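Local coordinates for protein glutathione S-transferase omega-like 2 (Saccharomyces cerevisiae, PDB 5LKB) that reduces dehydroascorbate with glutathione, works as a one-cysteine thiol transferase and reacts with glutathionyl-(hydro)quinones, at residues 18-23 with 143-148; 216-221 with 243-248; 258-263 with 273-278; 337-342 with 364-369. All coordinates share one frame; numbering follows the deposited sequence. Where two conformers were deposited one is given.

Followed from the N terminus, the four contacts come strictly in series: each closes before the next opens, so none nests and none crosses. Contact 1 closes the longest loop, 119 residues that include strands 38-42 and 66-69 of the central sheet, and ties the N-terminal loop to helix 141-148. The other three illustrate how a helical domain is held by short returns. In contact 2, 21 mostly helical residues bring helix 232-264 back across the end of helix 205-220; contact 3 uses the same long helix, about 22 Å away between centres, and seats the turn after helix 269-273 on it. Contact 4 lays the C-terminal tail against the start of helix 339-349.

Contact 1 of 4, residues 18-23 with 143-148; sequences SSFRET and DLYYKS
Phe20 reaches across to Tyr145 and Ser148 on helix 141-148, a helix of the thioredoxin-like N-terminal domain, and brings the loop before the first strand up to it. The apolar part is one ring pair: Phe20 CE1 lies 3.8 Å from Tyr145 CE2, with the centroids 5.9 Å apart and the planes inclined at 68°, an oblique meeting of two rings. Tyr145 has CG beside its backbone N (chi1 -84°), which carries the ring nearer the loop from a CB that does not itself point at it. At the other side of the Phe20 ring, CE2 rests 3.7 Å from Ser148 OG, an oxygen whose hydrogen bond is to Ile169 N of strand 168-171.

The polar interactions run beside the contact. Backbone hydrogen bonds tie Phe20 to Asn172 and Glu22 to Val170, alongside the edge strand 168-171 and its end. Within the loop, Arg21 NH1 bonds Ser18 O at 3.2 Å, the carbonyl oxygen lying in the guanidinium plane. At the far end of the Tyr145 ring, the hydroxyl is gripped twice, by Thr157 O and Asn172 ND2.

Contact 2 of 4, residues 216-221 with 243-248; sequences YDSINN and FEHLDK
Where Ser218 and Ile219 meet His245 and Leu246, helix 205-220 widens into a pi-type turn, closed by a 2.8 Å bond from Asn221 N to Tyr216 O. Two further polar groups turn back to their own helices. Ser218 OG hydrogen-bonds Trp214 O, and His245 ND1 hydrogen-bonds Asn241 O, one turn earlier in each case; the second bond limits the rotation of the imidazole and implies that ND1 carries a proton.

With its ring so held, His245 offers one face to Ser218. The serine CB sits 3.5 Å from the ring centroid and 26° off the normal, a CH-pi contact displaced toward the CG-ND1 side.

This is a near-perpendicular helix crossing in the all-helical C-terminal domain of the glutathione transferase fold: the short axes pass 8.8 Å apart at -96°, close enough for a side chain of one helix to touch the backbone of the other. Ile219 does this. Its extended CG1 branch carries CD1 over the peptide joining His245 to Leu246, 3.8 Å from His245 O and 4.0 Å from Leu246 N, and onward to Leu246 CD2 at 4.1 Å. Helix 285-304 packs against the same apolar patch, Leu290 and Thr293 on Ile219 and Phe297 on Leu246. Past the wide turn, Asn221 OD1 accepts a hydrogen bond from Arg15 NE, a second-shell link to a residue that binds glutathione.

Contact 3 of 4, residues 258-263 with 273-278; sequences SKLKAK and LGEFFT
Lys263 and Glu275 form the charged part of the contact, a salt bridge with NZ 2.8 Å from OE2. The lysine comes to the syn side of that oxygen, with its nitrogen 22° out of the carboxylate plane, and the two side chains cross at about a right angle. Lys263 spans the gap at full stretch: CG lies opposite the backbone N (chi1 177°), and the chain runs on straight to NZ. The other carboxylate oxygen, OE1, has its own partner in the hydroxyl of Tyr264, so both oxygens are engaged, and the double hold would fix the plane of the group.

Glu275 stands in a type I beta turn, Leu273 to Phe276, with its CB toward the helix; Phe276 N is bonded to Leu273 O at 3.1 Å. In the helical C-terminal domain, where the chain has left helix 232-264, the turn follows helix 269-273 and leads toward helix 285-304.

Van der Waals packing is led by Leu260, which sets both methyls against Glu275. CD1 lies 3.7 Å from Glu275 O and reaches on to an apolar contact with Phe276 CB at 4.0 Å. CD2 sits 3.8 Å from Glu275 CB and 3.7 Å from OE2, beside the oxygen that Lys263 holds. Phe276 itself packs on Leu253 and Tyr257 of the long helix and on Leu321 and Trp322 of helix 317-329.

Contact 4 of 4, residues 337-342 with 364-369; sequences TDFDHI and KPDIRP
The backbones come nearest at Phe339, the first residue of its helix, and Asp366, whose CA atoms are 7.0 Å apart, just after a cis peptide bond turns the tail at Pro365. Asp366 lays its CB squarely over the phenylalanine ring, 3.5 Å from the centroid and 12° off the normal, a CH-pi contact. Its carboxylate, tilted 33° from the ring plane, extends back toward the helix, and OD2 comes 3.3 Å from Phe339 CB. Thr337 CG2 lies against the opposite face, offset toward the rim, so the ring has its own chain on one side and the tail on the other.

The ring stands at a capped helix start: Asp338 is the N-cap of helix 339-349, and its OD1 receives His341 N at 2.9 Å in a nearly straight bond (170°), from above the carboxylate plane. This is the last long helix of the transferase's C-terminal domain, and the tail beyond it folds back over its beginning.

Ile367 completes the contact with CG2, the branch facing the ring, which touches both Phe339 CE2 and CZ at 3.8 Å. The same isoleucine packs on Tyr327 and Trp328 of helix 317-329. At the start of the segment, Lys364 makes a cation-pi contact with Phe309 of the second subunit.

Contact 1 of 4, residues 18-23 with 143-148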
# COMPACT_ATOMS: atom_id res chain seq x y z
N SER A 18 -27.39 -3.44 -13.14
CA SER A 18 -27.97 -2.14 -13.47
C SER A 18 -29.36 -2.31 -14.08
O SER A 18 -29.59 -3.19 -14.91
CB SER A 18 -27.11 -1.45 -14.51
OG SER A 18 -25.81 -1.28 -14.01
N SER A 19 -30.24 -1.39 -13.70
CA SER A 19 -31.66 -1.48 -14.00
C SER A 19 -32.07 -0.77 -15.27
O SER A 19 -33.11 -1.14 -15.82
CB SER A 19 -32.47 -0.85 -12.88
OG SER A 19 -32.11 -1.45 -11.68
N PHE A 20 -31.33 0.20 -15.78
CA PHE A 20 -31.76 1.00 -16.92
C PHE A 20 -30.91 0.58 -18.11
O PHE A 20 -29.70 0.86 -18.16
CB PHE A 20 -31.69 2.50 -16.66
CG PHE A 20 -32.55 2.95 -15.53
CD1 PHE A 20 -32.06 2.94 -14.24
CD2 PHE A 20 -33.86 3.34 -15.75
CE1 PHE A 20 -32.85 3.36 -13.18
CE2 PHE A 20 -34.67 3.72 -14.70
CZ PHE A 20 -34.15 3.73 -13.40
N ARG A 21 -31.52 -0.02 -19.11
CA ARG A 21 -30.78 -0.73 -20.13
C ARG A 21 -31.28 -0.42 -21.54
O ARG A 21 -30.97 -1.17 -22.48
CB ARG A 21 -30.90 -2.23 -19.85
CG ARG A 21 -30.49 -2.58 -18.40
CD ARG A 21 -29.00 -2.30 -18.02
NE ARG A 21 -28.11 -3.20 -18.76
CZ ARG A 21 -27.65 -4.37 -18.32
NH1 ARG A 21 -27.97 -4.81 -17.11
NH2 ARG A 21 -26.91 -5.14 -19.08
N GLU A 22 -31.89 0.73 -21.70
CA GLU A 22 -32.42 1.12 -23.01
C GLU A 22 -31.35 1.73 -23.91
O GLU A 22 -30.19 1.93 -23.51
CB GLU A 22 -33.66 2.01 -22.86
CG GLU A 22 -34.96 1.12 -22.73
CD GLU A 22 -35.56 0.75 -24.08
OE1 GLU A 22 -34.93 1.05 -25.10
OE2 GLU A 22 -36.67 0.12 -24.04
N THR A 23 -31.72 2.01 -25.15
CA THR A 23 -30.80 2.53 -26.14
C THR A 23 -31.41 3.75 -26.81
O THR A 23 -32.53 4.14 -26.49
CB THR A 23 -30.38 1.46 -27.16
OG1 THR A 23 -29.25 1.94 -27.89
CG2 THR A 23 -31.56 1.10 -28.13
N ASP A 143 -32.25 11.86 -6.77
CA ASP A 143 -33.37 12.66 -7.31
C ASP A 143 -33.66 12.32 -8.76
O ASP A 143 -34.82 12.31 -9.18
CB ASP A 143 -33.13 14.16 -7.15
CG ASP A 143 -33.01 14.61 -5.68
OD1 ASP A 143 -33.68 14.05 -4.79
OD2 ASP A 143 -32.23 15.57 -5.42
N LEU A 144 -32.62 12.11 -9.58
CA LEU A 144 -32.80 11.67 -10.96
C LEU A 144 -33.43 10.28 -11.03
O LEU A 144 -34.32 10.02 -11.85
CB LEU A 144 -31.45 11.66 -11.69
CG LEU A 144 -30.80 13.01 -11.81
CD1 LEU A 144 -29.30 12.95 -12.26
CD2 LEU A 144 -31.60 13.90 -12.78
N TYR A 145 -32.99 9.38 -10.14
CA TYR A 145 -33.49 8.01 -10.11
C TYR A 145 -34.98 7.98 -9.74
O TYR A 145 -35.77 7.33 -10.42
CB TYR A 145 -32.65 7.16 -9.12
CG TYR A 145 -31.38 6.60 -9.72
CD1 TYR A 145 -30.20 7.33 -9.76
CD2 TYR A 145 -31.35 5.33 -10.22
CE1 TYR A 145 -29.07 6.82 -10.35
CE2 TYR A 145 -30.22 4.80 -10.81
CZ TYR A 145 -29.06 5.55 -10.86
OH TYR A 145 -27.97 4.95 -11.49
N TYR A 146 -35.36 8.72 -8.70
CA TYR A 146 -36.77 8.73 -8.29
C TYR A 146 -37.65 9.45 -9.33
O TYR A 146 -38.81 9.06 -9.54
CB TYR A 146 -36.90 9.38 -6.91
CG TYR A 146 -36.37 8.55 -5.75
CD1 TYR A 146 -36.63 7.18 -5.66
CD2 TYR A 146 -35.61 9.13 -4.74
CE1 TYR A 146 -36.15 6.41 -4.58
CE2 TYR A 146 -35.13 8.35 -3.65
CZ TYR A 146 -35.39 7.01 -3.60
OH TYR A 146 -34.95 6.24 -2.55
N LYS A 147 -37.13 10.50 -9.97
CA LYS A 147 -37.85 11.12 -11.08
C LYS A 147 -38.16 10.09 -12.16
O LYS A 147 -39.30 9.98 -12.63
CB LYS A 147 -37.05 12.29 -11.64
CG LYS A 147 -37.74 13.04 -12.79
CD LYS A 147 -39.11 13.58 -12.35
CE LYS A 147 -39.78 14.28 -13.51
NZ LYS A 147 -41.11 14.85 -13.13
N SER A 148 -37.16 9.34 -12.59
CA SER A 148 -37.35 8.34 -13.63
C SER A 148 -38.31 7.25 -13.17
O SER A 148 -39.23 6.86 -13.92
CB SER A 148 -36.00 7.75 -14.01
OG SER A 148 -35.96 7.15 -15.30

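Contact 2 of 4, residues 216-221 with 243-248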
# COMPACT_ATOMS: atom_id res chain seq x y z
N TYR A 216 -13.40 -7.91 -17.12
CA TYR A 216 -14.43 -7.46 -16.19
C TYR A 216 -14.38 -8.22 -14.87
O TYR A 216 -14.34 -7.63 -13.78
CB TYR A 216 -15.83 -7.53 -16.82
CG TYR A 216 -16.88 -7.27 -15.78
CD1 TYR A 216 -17.19 -5.99 -15.36
CD2 TYR A 216 -17.52 -8.33 -15.09
CE1 TYR A 216 -18.07 -5.74 -14.38
CE2 TYR A 216 -18.43 -8.10 -14.10
CZ TYR A 216 -18.71 -6.80 -13.71
OH TYR A 216 -19.58 -6.52 -12.72
N ASP A 217 -14.45 -9.55 -14.94
CA ASP A 217 -14.63 -10.30 -13.72
C ASP A 217 -13.39 -10.24 -12.85
O ASP A 217 -13.50 -10.26 -11.62
CB ASP A 217 -14.94 -11.76 -14.02
CG ASP A 217 -16.41 -11.97 -14.43
OD1 ASP A 217 -17.35 -11.41 -13.80
OD2 ASP A 217 -16.60 -12.70 -15.43
N SER A 218 -12.22 -10.26 -13.48
CA SER A 218 -10.95 -10.46 -12.79
C SER A 218 -10.19 -9.17 -12.50
O SER A 218 -9.30 -9.22 -11.64
CB SER A 218 -10.02 -11.42 -13.53
OG SER A 218 -9.50 -10.84 -14.78
N ILE A 219 -10.46 -8.06 -13.17
CA ILE A 219 -9.67 -6.84 -13.04
C ILE A 219 -10.59 -5.68 -12.72
O ILE A 219 -10.51 -5.06 -11.66
CB ILE A 219 -8.79 -6.62 -14.29
CG1 ILE A 219 -7.77 -7.77 -14.41
CG2 ILE A 219 -8.11 -5.27 -14.25
CD1 ILE A 219 -7.00 -7.91 -15.65
N ASN A 220 -11.49 -5.34 -13.66
CA ASN A 220 -12.38 -4.20 -13.45
C ASN A 220 -13.17 -4.35 -12.16
O ASN A 220 -13.17 -3.47 -11.29
CB ASN A 220 -13.36 -3.98 -14.62
CG ASN A 220 -12.71 -3.66 -15.92
OD1 ASN A 220 -11.66 -2.97 -16.02
ND2 ASN A 220 -13.38 -4.06 -16.97
N ASN A 221 -13.93 -5.47 -12.05
CA ASN A 221 -14.63 -5.82 -10.82
C ASN A 221 -13.74 -6.62 -9.87
O ASN A 221 -14.04 -6.66 -8.68
CB ASN A 221 -15.92 -6.61 -11.13
CG ASN A 221 -16.91 -6.51 -10.01
OD1 ASN A 221 -17.15 -5.46 -9.39
ND2 ASN A 221 -17.55 -7.64 -9.72
N PHE A 243 -4.18 -10.68 -9.77
CA PHE A 243 -2.82 -10.73 -10.29
C PHE A 243 -2.65 -11.82 -11.35
O PHE A 243 -1.89 -11.62 -12.29
CB PHE A 243 -1.79 -10.83 -9.13
CG PHE A 243 -1.59 -9.49 -8.44
CD1 PHE A 243 -0.75 -8.57 -9.00
CD2 PHE A 243 -2.35 -9.14 -7.34
CE1 PHE A 243 -0.62 -7.27 -8.46
CE2 PHE A 243 -2.22 -7.86 -6.77
CZ PHE A 243 -1.38 -6.95 -7.35
N GLU A 244 -3.38 -12.93 -11.23
CA GLU A 244 -3.30 -13.97 -12.26
C GLU A 244 -3.75 -13.43 -13.61
O GLU A 244 -3.13 -13.72 -14.64
CB GLU A 244 -4.16 -15.16 -11.84
CG GLU A 244 -4.32 -16.25 -12.88
CD GLU A 244 -5.32 -17.30 -12.41
OE1 GLU A 244 -5.57 -17.39 -11.19
OE2 GLU A 244 -5.88 -18.01 -13.27
N HIS A 245 -4.75 -12.56 -13.58
CA HIS A 245 -5.26 -11.99 -14.82
C HIS A 245 -4.48 -10.79 -15.29
O HIS A 245 -4.40 -10.56 -16.51
CB HIS A 245 -6.75 -11.76 -14.72
CG HIS A 245 -7.49 -13.05 -14.74
ND1 HIS A 245 -7.68 -13.79 -13.59
CD2 HIS A 245 -8.02 -13.77 -15.77
CE1 HIS A 245 -8.34 -14.90 -13.91
NE2 HIS A 245 -8.57 -14.90 -15.22
N LEU A 246 -3.86 -10.03 -14.40
CA LEU A 246 -2.91 -9.04 -14.89
C LEU A 246 -1.74 -9.73 -15.59
O LEU A 246 -1.20 -9.21 -16.58
CB LEU A 246 -2.39 -8.16 -13.74
CG LEU A 246 -3.33 -7.17 -13.06
CD1 LEU A 246 -2.70 -6.56 -11.81
CD2 LEU A 246 -3.76 -6.09 -14.02
N ASP A 247 -1.30 -10.88 -15.08
CA ASP A 247 -0.28 -11.66 -15.76
C ASP A 247 -0.72 -12.01 -17.18
O ASP A 247 0.09 -11.93 -18.10
CB ASP A 247 0.03 -12.92 -14.98
CG ASP A 247 0.74 -12.63 -13.66
OD1 ASP A 247 1.29 -11.52 -13.50
OD2 ASP A 247 0.78 -13.59 -12.87
N LYS A 248 -2.00 -12.33 -17.35
CA LYS A 248 -2.54 -12.66 -18.69
C LYS A 248 -2.47 -11.45 -19.62
O LYS A 248 -2.02 -11.58 -20.78
CB LYS A 248 -3.97 -13.20 -18.58
CG LYS A 248 -3.99 -14.57 -17.94
CD LYS A 248 -5.37 -15.20 -17.92
CE LYS A 248 -5.42 -16.39 -16.97
NZ LYS A 248 -6.77 -17.07 -17.16

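Contact 3 of 4, residues 258-263 with 273-278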
# COMPACT_ATOMS: atom_id res chain seq x y z
N SER A 258 6.75 -7.63 -28.80
CA SER A 258 7.79 -8.38 -29.49
C SER A 258 7.54 -8.37 -30.99
O SER A 258 8.47 -8.19 -31.78
CB SER A 258 7.80 -9.82 -28.99
OG SER A 258 8.75 -10.60 -29.69
N LYS A 259 6.28 -8.55 -31.38
CA LYS A 259 5.94 -8.55 -32.81
C LYS A 259 6.19 -7.19 -33.42
O LYS A 259 6.73 -7.10 -34.54
CB LYS A 259 4.48 -8.99 -33.02
CG LYS A 259 4.18 -10.46 -32.59
N LEU A 260 5.83 -6.12 -32.71
CA LEU A 260 6.04 -4.75 -33.18
C LEU A 260 7.53 -4.41 -33.26
O LEU A 260 7.98 -3.75 -34.21
CB LEU A 260 5.29 -3.76 -32.27
CG LEU A 260 3.75 -3.79 -32.38
CD1 LEU A 260 3.04 -2.95 -31.28
CD2 LEU A 260 3.29 -3.32 -33.74
N LYS A 261 8.32 -4.87 -32.29
CA LYS A 261 9.77 -4.66 -32.33
C LYS A 261 10.36 -5.27 -33.60
O LYS A 261 11.23 -4.68 -34.24
CB LYS A 261 10.39 -5.29 -31.08
CG LYS A 261 11.74 -4.71 -30.62
N ALA A 262 9.88 -6.45 -33.98
CA ALA A 262 10.35 -7.08 -35.22
C ALA A 262 9.84 -6.32 -36.45
O ALA A 262 10.58 -6.10 -37.41
CB ALA A 262 9.84 -8.51 -35.26
N LYS A 263 8.57 -5.94 -36.43
CA LYS A 263 8.01 -5.24 -37.57
C LYS A 263 8.75 -3.94 -37.82
O LYS A 263 9.06 -3.60 -38.97
CB LYS A 263 6.52 -4.99 -37.34
CG LYS A 263 5.85 -4.21 -38.44
CD LYS A 263 4.36 -4.18 -38.22
CE LYS A 263 3.66 -3.44 -39.36
NZ LYS A 263 2.42 -2.82 -38.87
N LEU A 273 4.33 2.28 -30.70
CA LEU A 273 3.25 2.68 -29.81
C LEU A 273 1.96 2.96 -30.58
O LEU A 273 0.86 2.74 -30.04
CB LEU A 273 3.69 3.90 -28.97
CG LEU A 273 4.76 3.72 -27.89
CD1 LEU A 273 5.09 5.10 -27.23
CD2 LEU A 273 4.24 2.72 -26.93
N GLY A 274 2.06 3.39 -31.84
CA GLY A 274 0.89 3.63 -32.66
C GLY A 274 0.06 2.39 -32.93
O GLY A 274 -1.08 2.52 -33.39
N GLU A 275 0.60 1.20 -32.65
CA GLU A 275 -0.14 -0.04 -32.80
C GLU A 275 -0.16 -0.87 -31.52
O GLU A 275 -0.57 -2.03 -31.55
CB GLU A 275 0.46 -0.84 -33.96
CG GLU A 275 0.10 -0.19 -35.33
CD GLU A 275 1.10 -0.54 -36.45
OE1 GLU A 275 1.49 0.36 -37.25
OE2 GLU A 275 1.50 -1.72 -36.50
N PHE A 276 0.23 -0.28 -30.39
CA PHE A 276 0.44 -1.07 -29.15
C PHE A 276 -0.83 -1.04 -28.30
O PHE A 276 -0.99 -0.18 -27.44
CB PHE A 276 1.66 -0.54 -28.40
CG PHE A 276 2.03 -1.34 -27.19
CD1 PHE A 276 2.19 -2.73 -27.25
CD2 PHE A 276 2.26 -0.69 -25.99
CE1 PHE A 276 2.53 -3.46 -26.09
CE2 PHE A 276 2.64 -1.42 -24.86
CZ PHE A 276 2.78 -2.79 -24.91
N PHE A 277 -1.76 -1.97 -28.56
CA PHE A 277 -3.09 -2.02 -27.95
C PHE A 277 -3.45 -3.46 -27.58
O PHE A 277 -2.81 -4.42 -28.01
CB PHE A 277 -4.18 -1.43 -28.88
CG PHE A 277 -3.89 -0.03 -29.32
CD1 PHE A 277 -4.14 1.02 -28.47
CD2 PHE A 277 -3.33 0.23 -30.57
CE1 PHE A 277 -3.88 2.31 -28.84
CE2 PHE A 277 -3.06 1.52 -30.93
CZ PHE A 277 -3.34 2.58 -30.06
N THR A 278 -4.44 -3.59 -26.71
CA THR A 278 -4.79 -4.90 -26.16
C THR A 278 -5.36 -5.84 -27.21
O THR A 278 -5.05 -7.04 -27.21
CB THR A 278 -5.77 -4.81 -24.98
OG1 THR A 278 -6.92 -4.01 -25.32
CG2 THR A 278 -5.05 -4.22 -23.72

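Contact 4 of 4, residues 337-342 with 364-369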
# COMPACT_ATOMS: atom_id res chain seq x y z
N THR A 337 -8.91 12.16 -16.64
CA THR A 337 -8.32 11.45 -15.49
C THR A 337 -8.02 12.49 -14.42
O THR A 337 -7.16 13.36 -14.63
CB THR A 337 -7.08 10.70 -15.91
OG1 THR A 337 -7.42 9.77 -16.95
CG2 THR A 337 -6.47 9.90 -14.73
N ASP A 338 -8.73 12.42 -13.30
CA ASP A 338 -8.61 13.37 -12.20
C ASP A 338 -8.15 12.57 -10.98
O ASP A 338 -8.95 11.91 -10.30
CB ASP A 338 -9.91 14.15 -11.97
CG ASP A 338 -9.74 15.26 -10.94
OD1 ASP A 338 -9.12 15.05 -9.85
OD2 ASP A 338 -10.26 16.36 -11.23
N PHE A 339 -6.85 12.65 -10.69
CA PHE A 339 -6.31 11.89 -9.58
C PHE A 339 -6.73 12.41 -8.22
O PHE A 339 -6.72 11.63 -7.26
CB PHE A 339 -4.78 11.83 -9.67
CG PHE A 339 -4.25 11.01 -10.85
CD1 PHE A 339 -4.47 9.63 -10.90
CD2 PHE A 339 -3.59 11.61 -11.91
CE1 PHE A 339 -4.01 8.88 -11.95
CE2 PHE A 339 -3.12 10.86 -12.98
CZ PHE A 339 -3.32 9.51 -13.03
N ASP A 340 -7.10 13.69 -8.06
CA ASP A 340 -7.62 14.13 -6.79
C ASP A 340 -8.97 13.49 -6.52
O ASP A 340 -9.18 12.98 -5.43
CB ASP A 340 -7.71 15.65 -6.70
CG ASP A 340 -6.34 16.33 -6.76
OD1 ASP A 340 -5.37 15.80 -6.25
OD2 ASP A 340 -6.23 17.40 -7.35
N HIS A 341 -9.85 13.51 -7.49
CA HIS A 341 -11.15 12.86 -7.29
C HIS A 341 -10.98 11.37 -7.03
O HIS A 341 -11.66 10.81 -6.17
CB HIS A 341 -12.06 13.06 -8.51
CG HIS A 341 -12.76 14.38 -8.54
ND1 HIS A 341 -14.14 14.50 -8.60
CD2 HIS A 341 -12.27 15.64 -8.48
CE1 HIS A 341 -14.46 15.77 -8.54
NE2 HIS A 341 -13.34 16.49 -8.49
N ILE A 342 -10.10 10.71 -7.79
CA ILE A 342 -9.85 9.29 -7.62
C ILE A 342 -9.40 8.98 -6.19
O ILE A 342 -9.98 8.16 -5.49
CB ILE A 342 -8.83 8.80 -8.65
CG1 ILE A 342 -9.46 8.76 -10.06
CG2 ILE A 342 -8.24 7.46 -8.30
CD1 ILE A 342 -8.48 8.64 -11.17
N LYS A 364 4.11 8.42 -5.39
CA LYS A 364 4.50 9.60 -6.15
C LYS A 364 5.34 9.14 -7.34
O LYS A 364 6.25 8.32 -7.20
CB LYS A 364 5.35 10.55 -5.28
CG LYS A 364 4.59 11.18 -4.15
CD LYS A 364 5.43 12.23 -3.41
CE LYS A 364 4.58 12.99 -2.40
NZ LYS A 364 5.35 14.22 -1.78
N PRO A 365 5.01 9.63 -8.53
CA PRO A 365 3.86 10.45 -8.88
C PRO A 365 2.62 9.60 -9.17
O PRO A 365 2.70 8.37 -9.12
CB PRO A 365 4.31 11.14 -10.19
CG PRO A 365 5.09 10.07 -10.84
CD PRO A 365 5.89 9.37 -9.68
N ASP A 366 1.47 10.23 -9.41
CA ASP A 366 0.28 9.43 -9.69
C ASP A 366 0.48 8.52 -10.92
O ASP A 366 0.03 7.37 -10.95
CB ASP A 366 -0.95 10.35 -9.90
CG ASP A 366 -1.33 11.11 -8.66
OD1 ASP A 366 -1.25 10.60 -7.54
OD2 ASP A 366 -1.62 12.30 -8.78
N ILE A 367 1.07 9.07 -11.98
CA ILE A 367 1.46 8.28 -13.15
C ILE A 367 2.83 8.77 -13.62
O ILE A 367 3.04 9.97 -13.79
CB ILE A 367 0.41 8.42 -14.28
CG1 ILE A 367 0.76 7.56 -15.49
CG2 ILE A 367 0.10 9.87 -14.66
CD1 ILE A 367 0.77 6.14 -15.26
N ARG A 368 3.75 7.85 -13.84
CA ARG A 368 5.09 8.25 -14.24
C ARG A 368 5.10 8.74 -15.69
O ARG A 368 4.27 8.31 -16.51
CB ARG A 368 6.06 7.10 -14.08
CG ARG A 368 6.38 6.66 -12.63
CD ARG A 368 7.51 5.63 -12.63
NE ARG A 368 7.83 5.13 -11.30
CZ ARG A 368 8.44 3.96 -11.05
NH1 ARG A 368 8.79 3.16 -12.06
NH2 ARG A 368 8.70 3.57 -9.78
N PRO A 369 6.00 9.66 -16.00
CA PRO A 369 6.19 10.08 -17.38
C PRO A 369 6.64 8.91 -18.23
O PRO A 369 7.22 7.94 -17.74
CB PRO A 369 7.32 11.12 -17.28
CG PRO A 369 8.05 10.77 -16.10
CD PRO A 369 6.99 10.26 -15.10